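Local structure of glycoprotein (Chandipura virus, 5MDM) at residues Asn20-Cys24 and Cys287-Asp292; Met26-Phe31 and Gly314-Tyr319; Lys76-Ile82 and Phe109-Cys114; Ala95-Tyr99 and Ile127-Pro131. The protein probably attaches the virus to host-cell receptors and, triggered by endosomal acid, changes shape to fuse the viral and endosomal membranes. One frame throughout, in Å; residues are numbered along the deposited sequence.

How the contacts relate
Contacts 1 and 2 sit together at one end of the elongated chain, their centres about 13 Å apart; contacts 3 and 4 lie on the opposite side of its centre, in the fusion domain, with centres about 25 Å apart. The loop between strands 15-16 and 36-49 serves both of the first pair, tied to helix 270-295 in contact 1 and laid on strand 316-322 in contact 2. Contact 3 is a surface contact of mixed chemistry, with stacked rings and a long ion pair. Contact 4, partly buried like contacts 1 and 2, is almost wholly hydrocarbon. A disulfide and a salt bridge span contact 1, whereas contact 2 relies on backbone carbonyls and apolar groups.

Contact 1: Asn20-Cys24 and Cys287-Asp292; sequences NTRYC and CQNTWD
Cys24 and Cys287 are joined by a disulfide, SG to SG 2.0 Å, which staples the loop 20-24 to the long helix 270-295, here within a region that by similarity takes part in trimerization. Arg22 lies across the same stretch of helix. Its CB rests beside CD1 of Trp291, and CG settles over the face of the indole in a CH-pi contact, 3.5 Å from the centroid of the five-membered ring. CD passes near Gln288 OE1, and bends at chi2 and chi3 carry the guanidinium to Trp291 CB, Gln288 and Asp292. NE gives a hydrogen bond to Gln288 OE1 (3.0 Å), tilted 34° from the carbonyl plane. CZ passes over CB of Trp291 at 3.4 Å, so that the methylene lies under the centre of the guanidinium. NH1 lies 3.8 Å from the same CB and has a long, weak ion pair with Glu295. At the other tip, NH2 makes a salt bridge with Asp292 OD1, which lies close to the guanidinium plane while the nitrogen stands above the carboxylate plane. The backbone O of Asn20 lies over the same face of the indole as Arg22 CG. Leu308, in the loop after helix 302-306, touches both Cys287 and Trp291. The disulfide itself runs up to the indole at its edge, where Cys24 SG comes within 3.9 Å of Trp291 CD1.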
loop_
_atom_site.group_PDB
_atom_site.type_symbol
_atom_site.label_atom_id
_atom_site.label_comp_id
_atom_site.label_asym_id
_atom_site.label_seq_id
_atom_site.Cartn_x
_atom_site.Cartn_y
_atom_site.Cartn_z
ATOM N N ASN A 20 -32.384 26.754 10.200
ATOM C CA ASN A 20 -31.920 25.760 9.229
ATOM C C ASN A 20 -30.618 26.107 8.506
ATOM O O ASN A 20 -30.342 25.561 7.439
ATOM C CB ASN A 20 -33.014 25.470 8.195
ATOM C CG ASN A 20 -33.696 24.141 8.422
ATOM O OD1 ASN A 20 -33.754 23.303 7.525
ATOM N ND2 ASN A 20 -34.215 23.939 9.627
ATOM N N THR A 21 -29.825 27.011 9.077
ATOM C CA THR A 21 -28.557 27.400 8.462
ATOM C C THR A 21 -27.534 26.270 8.525
ATOM O O THR A 21 -27.406 25.578 9.538
ATOM C CB THR A 21 -27.958 28.674 9.090
ATOM O OG1 THR A 21 -27.891 28.525 10.512
ATOM C CG2 THR A 21 -28.802 29.897 8.742
ATOM N N ARG A 22 -26.807 26.097 7.426
ATOM C CA ARG A 22 -25.897 24.975 7.269
ATOM C C ARG A 22 -24.459 25.392 7.542
ATOM O O ARG A 22 -23.962 26.362 6.970
ATOM C CB ARG A 22 -26.023 24.397 5.856
ATOM C CG ARG A 22 -27.433 23.953 5.515
ATOM C CD ARG A 22 -27.825 24.319 4.105
ATOM N NE ARG A 22 -27.780 23.181 3.195
ATOM C CZ ARG A 22 -28.855 22.627 2.643
ATOM N NH1 ARG A 22 -30.061 23.104 2.912
ATOM N NH2 ARG A 22 -28.726 21.598 1.820
ATOM N N TYR A 23 -23.799 24.659 8.431
ATOM C CA TYR A 23 -22.382 24.873 8.691
ATOM C C TYR A 23 -21.590 23.675 8.180
ATOM O O TYR A 23 -21.127 22.848 8.962
ATOM C CB TYR A 23 -22.129 25.084 10.182
ATOM C CG TYR A 23 -22.731 26.357 10.732
ATOM C CD1 TYR A 23 -22.013 27.546 10.724
ATOM C CD2 TYR A 23 -24.018 26.373 11.262
ATOM C CE1 TYR A 23 -22.557 28.716 11.227
ATOM C CE2 TYR A 23 -24.574 27.540 11.766
ATOM C CZ TYR A 23 -23.836 28.708 11.747
ATOM O OH TYR A 23 -24.377 29.874 12.242
ATOM N N CYS A 24 -21.444 23.584 6.861
ATOM C CA CYS A 24 -20.793 22.439 6.237
ATOM C C CYS A 24 -19.425 22.780 5.664
ATOM O O CYS A 24 -19.283 23.720 4.881
ATOM C CB CYS A 24 -21.675 21.864 5.130
ATOM S SG CYS A 24 -23.127 21.026 5.729
ATOM N N CYS A 287 -22.881 16.257 4.219
ATOM C CA CYS A 287 -23.466 17.239 5.120
ATOM C C CYS A 287 -24.618 17.969 4.402
ATOM O O CYS A 287 -25.761 18.005 4.884
ATOM C CB CYS A 287 -22.378 18.212 5.571
ATOM S SG CYS A 287 -22.840 19.352 6.851
ATOM N N GLN A 288 -24.317 18.524 3.232
ATOM C CA GLN A 288 -25.324 19.217 2.436
ATOM C C GLN A 288 -26.510 18.306 2.114
ATOM O O GLN A 288 -27.649 18.756 2.076
ATOM C CB GLN A 288 -24.705 19.752 1.139
ATOM C CG GLN A 288 -23.620 20.793 1.340
ATOM C CD GLN A 288 -24.167 22.144 1.754
ATOM O OE1 GLN A 288 -25.354 22.428 1.606
ATOM N NE2 GLN A 288 -23.295 22.987 2.280
ATOM N N ASN A 289 -26.237 17.026 1.880
ATOM C CA ASN A 289 -27.284 16.074 1.535
ATOM C C ASN A 289 -28.207 15.830 2.731
ATOM O O ASN A 289 -29.432 15.762 2.579
ATOM C CB ASN A 289 -26.676 14.766 1.016
ATOM C CG ASN A 289 -27.718 13.819 0.440
ATOM O OD1 ASN A 289 -28.111 12.842 1.079
ATOM N ND2 ASN A 289 -28.174 14.107 -0.773
ATOM N N THR A 290 -27.617 15.710 3.918
ATOM C CA THR A 290 -28.400 15.615 5.143
ATOM C C THR A 290 -29.297 16.843 5.322
ATOM O O THR A 290 -30.489 16.715 5.619
ATOM C CB THR A 290 -27.501 15.439 6.382
ATOM O OG1 THR A 290 -26.971 14.111 6.387
ATOM C CG2 THR A 290 -28.291 15.669 7.677
ATOM N N TRP A 291 -28.731 18.032 5.134
ATOM C CA TRP A 291 -29.535 19.247 5.254
ATOM C C TRP A 291 -30.611 19.334 4.171
ATOM O O TRP A 291 -31.635 19.991 4.349
ATOM C CB TRP A 291 -28.661 20.494 5.230
ATOM C CG TRP A 291 -28.153 20.904 6.569
ATOM C CD1 TRP A 291 -26.856 20.948 6.969
ATOM C CD2 TRP A 291 -28.931 21.343 7.685
ATOM N NE1 TRP A 291 -26.771 21.390 8.265
ATOM C CE2 TRP A 291 -28.035 21.637 8.729
ATOM C CE3 TRP A 291 -30.299 21.513 7.904
ATOM C CZ2 TRP A 291 -28.460 22.091 9.974
ATOM C CZ3 TRP A 291 -30.721 21.965 9.141
ATOM C CH2 TRP A 291 -29.803 22.249 10.160
ATOM N N ASP A 292 -30.373 18.672 3.046
ATOM C CA ASP A 292 -31.385 18.562 2.009
ATOM C C ASP A 292 -32.512 17.659 2.479
ATOM O O ASP A 292 -33.674 17.908 2.168
ATOM C CB ASP A 292 -30.787 18.018 0.715
ATOM C CG ASP A 292 -30.036 19.074 -0.063
ATOM O OD1 ASP A 292 -30.211 20.272 0.250
ATOM O OD2 ASP A 292 -29.285 18.707 -0.993
#

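Contact 2: Met26-Phe31 and Gly314-Tyr319; sequences MGGEWF and GKGLAY
The carbonyl O of Lys315 is approached by two groups of the loop 26-31: the CA of Gly28, whose C-H points to it in a fairly straight CA-H...O contact of 3.2 Å, and Phe31, whose CD2 lies 3.3 Å from it. Gly28 and Gly314 bring their backbones close here, CA to CA 4.2 Å, and with no side chain on either the loop can press against the corner the chain turns at Lys315. The Phe31 ring continues along strand 316-322, which falls in the rhabdovirus G central domain. Its CE2 comes to Gly316 CA and its CZ to Leu317 CG, 3.7 Å away, with the two side chains roughly at right angles. Met26 packs further along. Its CG is anti to the backbone N (chi1 -173°), and bends at chi2 and chi3 fold the thioether back, so that SD receives a weak hydrogen bond from Leu317 N at 3.5 Å while the methyl CE goes on to Leu317 CB. The same CE reaches the edge of the Tyr319 ring, in its plane, 3.7 Å from CE2. Beyond the contact, strand 316-322 pairs antiparallel with strand 325-338, and Leu317 and Lys315 both touch His330 there. Tyr23, from the preceding part of the loop, meets Phe31 and Leu317, while Tyr319 leans on Leu308, in the stretch between helix 302-306 and its own strand.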
loop_
_atom_site.group_PDB
_atom_site.type_symbol
_atom_site.label_atom_id
_atom_site.label_comp_id
_atom_site.label_asym_id
_atom_site.label_seq_id
_atom_site.Cartn_x
_atom_site.Cartn_y
_atom_site.Cartn_z
ATOM N N MET A 26 -18.762 20.883 9.487
ATOM C CA MET A 26 -18.659 21.460 10.822
ATOM C C MET A 26 -17.204 21.582 11.254
ATOM O O MET A 26 -16.412 20.645 11.117
ATOM C CB MET A 26 -19.466 20.654 11.844
ATOM C CG MET A 26 -19.538 21.302 13.221
ATOM S SD MET A 26 -20.326 22.920 13.208
ATOM C CE MET A 26 -21.995 22.471 12.726
ATOM N N GLY A 27 -16.855 22.755 11.764
ATOM C CA GLY A 27 -15.503 23.019 12.203
ATOM C C GLY A 27 -15.462 24.288 13.024
ATOM O O GLY A 27 -16.459 25.005 13.119
ATOM N N GLY A 28 -14.307 24.563 13.622
ATOM C CA GLY A 28 -14.119 25.777 14.391
ATOM C C GLY A 28 -13.976 26.995 13.500
ATOM O O GLY A 28 -14.052 28.130 13.973
ATOM N N GLU A 29 -13.774 26.757 12.207
ATOM C CA GLU A 29 -13.595 27.833 11.239
ATOM C C GLU A 29 -14.821 28.742 11.150
ATOM O O GLU A 29 -14.694 29.946 10.935
ATOM C CB GLU A 29 -13.247 27.268 9.857
ATOM C CG GLU A 29 -14.236 26.239 9.323
ATOM C CD GLU A 29 -14.498 26.393 7.831
ATOM O OE1 GLU A 29 -14.742 25.368 7.159
ATOM O OE2 GLU A 29 -14.470 27.540 7.332
ATOM N N TRP A 30 -16.007 28.165 11.323
ATOM C CA TRP A 30 -17.248 28.927 11.220
ATOM C C TRP A 30 -17.432 29.874 12.391
ATOM O O TRP A 30 -18.133 30.879 12.282
ATOM C CB TRP A 30 -18.453 27.990 11.150
ATOM C CG TRP A 30 -18.507 27.174 9.911
ATOM C CD1 TRP A 30 -18.345 25.825 9.809
ATOM C CD2 TRP A 30 -18.734 27.653 8.584
ATOM N NE1 TRP A 30 -18.463 25.432 8.499
ATOM C CE2 TRP A 30 -18.700 26.537 7.726
ATOM C CE3 TRP A 30 -18.963 28.918 8.036
ATOM C CZ2 TRP A 30 -18.888 26.647 6.353
ATOM C CZ3 TRP A 30 -19.148 29.026 6.674
ATOM C CH2 TRP A 30 -19.109 27.897 5.848
ATOM N N PHE A 31 -16.804 29.547 13.515
ATOM C CA PHE A 31 -17.072 30.262 14.753
ATOM C C PHE A 31 -15.845 30.978 15.313
ATOM O O PHE A 31 -14.789 30.376 15.525
ATOM C CB PHE A 31 -17.689 29.317 15.788
ATOM C CG PHE A 31 -18.927 28.622 15.298
ATOM C CD1 PHE A 31 -20.167 29.229 15.405
ATOM C CD2 PHE A 31 -18.847 27.367 14.716
ATOM C CE1 PHE A 31 -21.311 28.594 14.945
ATOM C CE2 PHE A 31 -19.983 26.728 14.254
ATOM C CZ PHE A 31 -21.219 27.343 14.369
ATOM N N GLY A 314 -12.556 22.058 17.871
ATOM C CA GLY A 314 -12.929 23.436 17.627
ATOM C C GLY A 314 -14.318 23.771 18.131
ATOM O O GLY A 314 -15.138 22.884 18.381
ATOM N N LYS A 315 -14.575 25.065 18.292
ATOM C CA LYS A 315 -15.897 25.537 18.668
ATOM C C LYS A 315 -16.854 25.216 17.529
ATOM O O LYS A 315 -16.626 25.613 16.389
ATOM C CB LYS A 315 -15.857 27.045 18.937
ATOM C CG LYS A 315 -17.188 27.666 19.336
ATOM C CD LYS A 315 -17.629 27.230 20.725
ATOM C CE LYS A 315 -19.003 27.797 21.072
ATOM N NZ LYS A 315 -19.446 27.375 22.429
ATOM N N GLY A 316 -17.911 24.472 17.829
ATOM C CA GLY A 316 -18.904 24.134 16.828
ATOM C C GLY A 316 -20.284 23.826 17.380
ATOM O O GLY A 316 -20.629 24.206 18.500
ATOM N N LEU A 317 -21.081 23.134 16.574
ATOM C CA LEU A 317 -22.421 22.737 16.970
ATOM C C LEU A 317 -22.575 21.228 16.882
ATOM O O LEU A 317 -21.947 20.575 16.052
ATOM C CB LEU A 317 -23.458 23.402 16.067
ATOM C CG LEU A 317 -23.433 24.927 15.985
ATOM C CD1 LEU A 317 -24.541 25.420 15.071
ATOM C CD2 LEU A 317 -23.571 25.534 17.365
ATOM N N ALA A 318 -23.411 20.672 17.748
ATOM C CA ALA A 318 -23.767 19.268 17.655
ATOM C C ALA A 318 -25.255 19.185 17.347
ATOM O O ALA A 318 -25.997 20.138 17.586
ATOM C CB ALA A 318 -23.441 18.548 18.946
ATOM N N TYR A 319 -25.684 18.052 16.806
ATOM C CA TYR A 319 -27.076 17.873 16.409
ATOM C C TYR A 319 -27.622 16.547 16.925
ATOM O O TYR A 319 -26.890 15.563 17.031
ATOM C CB TYR A 319 -27.212 17.940 14.880
ATOM C CG TYR A 319 -26.857 19.289 14.287
ATOM C CD1 TYR A 319 -27.826 20.260 14.104
ATOM C CD2 TYR A 319 -25.554 19.589 13.919
ATOM C CE1 TYR A 319 -27.509 21.493 13.571
ATOM C CE2 TYR A 319 -25.227 20.823 13.388
ATOM C CZ TYR A 319 -26.210 21.771 13.212
ATOM O OH TYR A 319 -25.899 23.004 12.678
#

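Contact 3: Lys76-Ile82 and Phe109-Cys114; sequences KYITHSI and FPPESC
His80 and Phe109 form the aromatic part of this contact: their rings stack face to face, centroids 4.3 Å apart and planes inclined by 14°. Phe109 CG lies over the His80 ring toward its rim, and His80 CB also lies over the Phe109 face, 3.6 Å from the centroid, as a CH-pi contact. At the rim of the Phe109 ring, CE2 stands 3.2 Å from the backbone O of Ser81, close to the ring plane. The apolar contacts continue with Ile82, whose CG1 comes to Phe109 CZ at 4.0 Å, and with Ile78, whose CD1 touches Cys114 SG. All this belongs to the surface of the fusion domain, in what is by similarity the fusion-peptide region. Here strand 77-85, paired antiparallel with strand 56-69, is flanked by the extended loop 109-114; Cys114 is held to strand 56-69 by its disulfide to Cys68, and Trp64 of that strand also meets the Phe109 ring. Charged groups fill the other end. Lys76 NZ makes a long salt bridge to Glu112 OE2, 3.8 Å, while its CE passes Cys114 SG. The extended Glu112 chain carries its carboxylate alongside Ile78, CD to CG1 3.6 Å.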
loop_
_atom_site.group_PDB
_atom_site.type_symbol
_atom_site.label_atom_id
_atom_site.label_comp_id
_atom_site.label_asym_id
_atom_site.label_seq_id
_atom_site.Cartn_x
_atom_site.Cartn_y
_atom_site.Cartn_z
ATOM N N LYS A 76 66.226 -12.432 -17.588
ATOM C CA LYS A 76 65.564 -11.255 -17.038
ATOM C C LYS A 76 64.404 -11.686 -16.150
ATOM O O LYS A 76 63.357 -12.098 -16.645
ATOM C CB LYS A 76 65.048 -10.353 -18.160
ATOM C CG LYS A 76 66.138 -9.771 -19.043
ATOM C CD LYS A 76 65.543 -8.987 -20.200
ATOM C CE LYS A 76 64.586 -7.918 -19.705
ATOM N NZ LYS A 76 63.980 -7.151 -20.827
ATOM N N TYR A 77 64.595 -11.594 -14.838
ATOM C CA TYR A 77 63.563 -12.008 -13.895
ATOM C C TYR A 77 62.596 -10.867 -13.591
ATOM O O TYR A 77 62.930 -9.930 -12.867
ATOM C CB TYR A 77 64.189 -12.545 -12.604
ATOM C CG TYR A 77 63.194 -13.190 -11.664
ATOM C CD1 TYR A 77 62.356 -14.211 -12.102
ATOM C CD2 TYR A 77 63.099 -12.791 -10.336
ATOM C CE1 TYR A 77 61.447 -14.807 -11.248
ATOM C CE2 TYR A 77 62.194 -13.383 -9.473
ATOM C CZ TYR A 77 61.369 -14.390 -9.936
ATOM O OH TYR A 77 60.467 -14.982 -9.083
ATOM N N ILE A 78 61.396 -10.955 -14.157
ATOM C CA ILE A 78 60.367 -9.945 -13.945
ATOM C C ILE A 78 59.272 -10.478 -13.032
ATOM O O ILE A 78 58.716 -11.549 -13.279
ATOM C CB ILE A 78 59.717 -9.508 -15.273
ATOM C CG1 ILE A 78 60.787 -9.149 -16.306
ATOM C CG2 ILE A 78 58.765 -8.342 -15.046
ATOM C CD1 ILE A 78 61.605 -7.940 -15.941
ATOM N N THR A 79 58.966 -9.734 -11.975
ATOM C CA THR A 79 57.867 -10.100 -11.092
ATOM C C THR A 79 56.777 -9.040 -11.129
ATOM O O THR A 79 57.031 -7.886 -11.472
ATOM C CB THR A 79 58.334 -10.304 -9.637
ATOM O OG1 THR A 79 59.005 -9.126 -9.175
ATOM C CG2 THR A 79 59.279 -11.489 -9.542
ATOM N N HIS A 80 55.562 -9.441 -10.780
ATOM C CA HIS A 80 54.432 -8.525 -10.753
ATOM C C HIS A 80 53.729 -8.583 -9.402
ATOM O O HIS A 80 53.288 -9.649 -8.973
ATOM C CB HIS A 80 53.451 -8.861 -11.876
ATOM C CG HIS A 80 53.928 -8.461 -13.238
ATOM N ND1 HIS A 80 53.563 -9.136 -14.382
ATOM C CD2 HIS A 80 54.733 -7.449 -13.640
ATOM C CE1 HIS A 80 54.126 -8.561 -15.429
ATOM N NE2 HIS A 80 54.839 -7.534 -15.006
ATOM N N SER A 81 53.631 -7.438 -8.734
ATOM C CA SER A 81 52.970 -7.376 -7.434
ATOM C C SER A 81 51.918 -6.274 -7.398
ATOM O O SER A 81 51.873 -5.422 -8.282
ATOM C CB SER A 81 53.996 -7.150 -6.321
ATOM O OG SER A 81 54.616 -5.883 -6.453
ATOM N N ILE A 82 51.063 -6.305 -6.379
ATOM C CA ILE A 82 50.090 -5.239 -6.157
ATOM C C ILE A 82 50.066 -4.849 -4.683
ATOM O O ILE A 82 49.876 -5.696 -3.814
ATOM C CB ILE A 82 48.669 -5.645 -6.591
ATOM C CG1 ILE A 82 48.623 -5.938 -8.093
ATOM C CG2 ILE A 82 47.680 -4.546 -6.242
ATOM C CD1 ILE A 82 47.223 -6.143 -8.640
ATOM N N PHE A 109 49.309 -3.719 -15.336
ATOM C CA PHE A 109 50.702 -3.567 -14.921
ATOM C C PHE A 109 51.490 -2.600 -15.805
ATOM O O PHE A 109 51.168 -2.416 -16.978
ATOM C CB PHE A 109 51.405 -4.929 -14.884
ATOM C CG PHE A 109 51.066 -5.755 -13.678
ATOM C CD1 PHE A 109 50.313 -6.911 -13.802
ATOM C CD2 PHE A 109 51.503 -5.379 -12.420
ATOM C CE1 PHE A 109 50.003 -7.675 -12.693
ATOM C CE2 PHE A 109 51.193 -6.138 -11.307
ATOM C CZ PHE A 109 50.440 -7.287 -11.444
ATOM N N PRO A 110 52.522 -1.966 -15.228
ATOM C CA PRO A 110 53.454 -1.092 -15.947
ATOM C C PRO A 110 54.433 -1.883 -16.814
ATOM O O PRO A 110 54.757 -3.026 -16.485
ATOM C CB PRO A 110 54.223 -0.394 -14.819
ATOM C CG PRO A 110 53.372 -0.548 -13.611
ATOM C CD PRO A 110 52.702 -1.870 -13.770
ATOM N N PRO A 111 54.905 -1.276 -17.912
ATOM C CA PRO A 111 55.901 -1.920 -18.769
ATOM C C PRO A 111 57.196 -2.152 -18.003
ATOM O O PRO A 111 57.503 -1.396 -17.077
ATOM C CB PRO A 111 56.116 -0.896 -19.888
ATOM C CG PRO A 111 55.687 0.407 -19.303
ATOM C CD PRO A 111 54.551 0.071 -18.393
ATOM N N GLU A 112 57.935 -3.190 -18.382
ATOM C CA GLU A 112 59.171 -3.547 -17.695
ATOM C C GLU A 112 60.209 -2.436 -17.793
ATOM O O GLU A 112 60.489 -1.927 -18.877
ATOM C CB GLU A 112 59.742 -4.846 -18.268
ATOM C CG GLU A 112 58.769 -6.011 -18.247
ATOM C CD GLU A 112 59.318 -7.235 -18.948
ATOM O OE1 GLU A 112 58.561 -8.215 -19.116
ATOM O OE2 GLU A 112 60.507 -7.217 -19.333
ATOM N N SER A 113 60.768 -2.060 -16.648
ATOM C CA SER A 113 61.833 -1.068 -16.604
ATOM C C SER A 113 63.109 -1.717 -16.075
ATOM O O SER A 113 63.336 -1.765 -14.864
ATOM C CB SER A 113 61.425 0.113 -15.724
ATOM O OG SER A 113 62.396 1.143 -15.772
ATOM N N CYS A 114 63.936 -2.217 -16.987
ATOM C CA CYS A 114 65.104 -3.007 -16.610
ATOM C C CYS A 114 66.417 -2.232 -16.633
ATOM O O CYS A 114 66.589 -1.290 -17.408
ATOM C CB CYS A 114 65.219 -4.247 -17.500
ATOM S SG CYS A 114 63.931 -5.479 -17.222
#

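Contact 4: Ala95-Tyr99 and Ile127-Pro131; sequences ALASY and IMITP
Tyr99 holds its CG anti to the backbone N (chi1 -177°), which carries the phenol out over Ile129 toward Pro131, and Ile129 holds CG2 anti in the same manner, with CG1 beside its own N (chi1 -64°), so that the methyl is presented to the ring. CG2 sits over one face of Tyr99 in a CH-pi contact, 4.0 Å from the ring centroid. CD2 of Tyr99 also meets Ile129 CB at 3.8 Å, and its CE2 lies near the backbone O of the same residue. Farther out, the phenol oxygen OH comes beside Pro131 CG, 3.5 Å away. The helix 89-101 crosses strand 120-131 obliquely, their short segments at 62° with axes 8.7 Å apart, and so covers one side of the antiparallel sheet of the fusion domain. Met128, a site of interaction with host Vim, has its CB on the other side of the strand, pointing away from the helix. Ile127 takes the earlier turn of the helix, its CG2 against Ala95 CB at 3.5 Å. Leu96 CD1 reaches Ile129 CG2 at 4.0 Å, the two side chains crossing at about a right angle. Phe57 of strand 56-69 touches both Leu96 and Ile129, and Leu104 covers Ala95 and Ile129 from the loop after the helix.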
loop_
_atom_site.group_PDB
_atom_site.type_symbol
_atom_site.label_atom_id
_atom_site.label_comp_id
_atom_site.label_asym_id
_atom_site.label_seq_id
_atom_site.Cartn_x
_atom_site.Cartn_y
_atom_site.Cartn_z
ATOM N N ALA A 95 39.659 10.190 -9.748
ATOM C CA ALA A 95 39.235 8.873 -10.217
ATOM C C ALA A 95 37.718 8.738 -10.271
ATOM O O ALA A 95 37.184 8.015 -11.110
ATOM C CB ALA A 95 39.821 7.793 -9.346
ATOM N N LEU A 96 37.032 9.428 -9.366
ATOM C CA LEU A 96 35.576 9.399 -9.339
ATOM C C LEU A 96 35.023 10.203 -10.504
ATOM O O LEU A 96 34.044 9.800 -11.129
ATOM C CB LEU A 96 35.039 9.942 -8.015
ATOM C CG LEU A 96 33.525 9.869 -7.816
ATOM C CD1 LEU A 96 33.009 8.503 -8.223
ATOM C CD2 LEU A 96 33.178 10.161 -6.370
ATOM N N ALA A 97 35.652 11.340 -10.790
ATOM C CA ALA A 97 35.282 12.134 -11.957
ATOM C C ALA A 97 35.465 11.302 -13.223
ATOM O O ALA A 97 34.582 11.260 -14.086
ATOM C CB ALA A 97 36.112 13.401 -12.023
ATOM N N SER A 98 36.612 10.632 -13.317
ATOM C CA SER A 98 36.900 9.743 -14.436
ATOM C C SER A 98 35.856 8.636 -14.546
ATOM O O SER A 98 35.449 8.262 -15.644
ATOM C CB SER A 98 38.294 9.127 -14.294
ATOM O OG SER A 98 39.303 10.117 -14.380
ATOM N N TYR A 99 35.422 8.117 -13.403
ATOM C CA TYR A 99 34.418 7.062 -13.379
ATOM C C TYR A 99 33.082 7.569 -13.912
ATOM O O TYR A 99 32.438 6.905 -14.725
ATOM C CB TYR A 99 34.242 6.512 -11.962
ATOM C CG TYR A 99 33.266 5.361 -11.876
ATOM C CD1 TYR A 99 31.942 5.571 -11.516
ATOM C CD2 TYR A 99 33.668 4.066 -12.162
ATOM C CE1 TYR A 99 31.047 4.520 -11.441
ATOM C CE2 TYR A 99 32.782 3.008 -12.088
ATOM C CZ TYR A 99 31.472 3.241 -11.728
ATOM O OH TYR A 99 30.589 2.187 -11.655
ATOM N N ILE A 127 43.352 3.142 -9.286
ATOM C CA ILE A 127 42.167 3.395 -8.474
ATOM C C ILE A 127 40.955 2.649 -9.024
ATOM O O ILE A 127 40.689 2.686 -10.224
ATOM C CB ILE A 127 41.823 4.892 -8.397
ATOM C CG1 ILE A 127 43.063 5.722 -8.064
ATOM C CG2 ILE A 127 40.745 5.122 -7.353
ATOM C CD1 ILE A 127 43.488 5.625 -6.619
ATOM N N MET A 128 40.227 1.974 -8.139
ATOM C CA MET A 128 39.031 1.228 -8.519
ATOM C C MET A 128 37.813 1.750 -7.760
ATOM O O MET A 128 37.785 1.734 -6.528
ATOM C CB MET A 128 39.224 -0.267 -8.250
ATOM C CG MET A 128 40.517 -0.832 -8.822
ATOM S SD MET A 128 40.858 -2.524 -8.294
ATOM C CE MET A 128 42.606 -2.659 -8.678
ATOM N N ILE A 129 36.811 2.212 -8.503
ATOM C CA ILE A 129 35.617 2.812 -7.912
ATOM C C ILE A 129 34.445 1.839 -7.895
ATOM O O ILE A 129 33.848 1.556 -8.933
ATOM C CB ILE A 129 35.196 4.082 -8.679
ATOM C CG1 ILE A 129 36.280 5.156 -8.570
ATOM C CG2 ILE A 129 33.876 4.613 -8.150
ATOM C CD1 ILE A 129 36.509 5.646 -7.158
ATOM N N THR A 130 34.116 1.331 -6.713
ATOM C CA THR A 130 32.998 0.402 -6.569
ATOM C C THR A 130 31.837 1.057 -5.834
ATOM O O THR A 130 31.884 1.200 -4.615
ATOM C CB THR A 130 33.408 -0.864 -5.794
ATOM O OG1 THR A 130 34.480 -1.522 -6.478
ATOM C CG2 THR A 130 32.233 -1.820 -5.669
ATOM N N PRO A 131 30.786 1.447 -6.575
ATOM C CA PRO A 131 29.603 2.101 -6.004
ATOM C C PRO A 131 29.028 1.331 -4.815
ATOM O O PRO A 131 28.632 0.174 -4.961
ATOM C CB PRO A 131 28.614 2.101 -7.171
ATOM C CG PRO A 131 29.459 2.101 -8.382
ATOM C CD PRO A 131 30.668 1.276 -8.034
#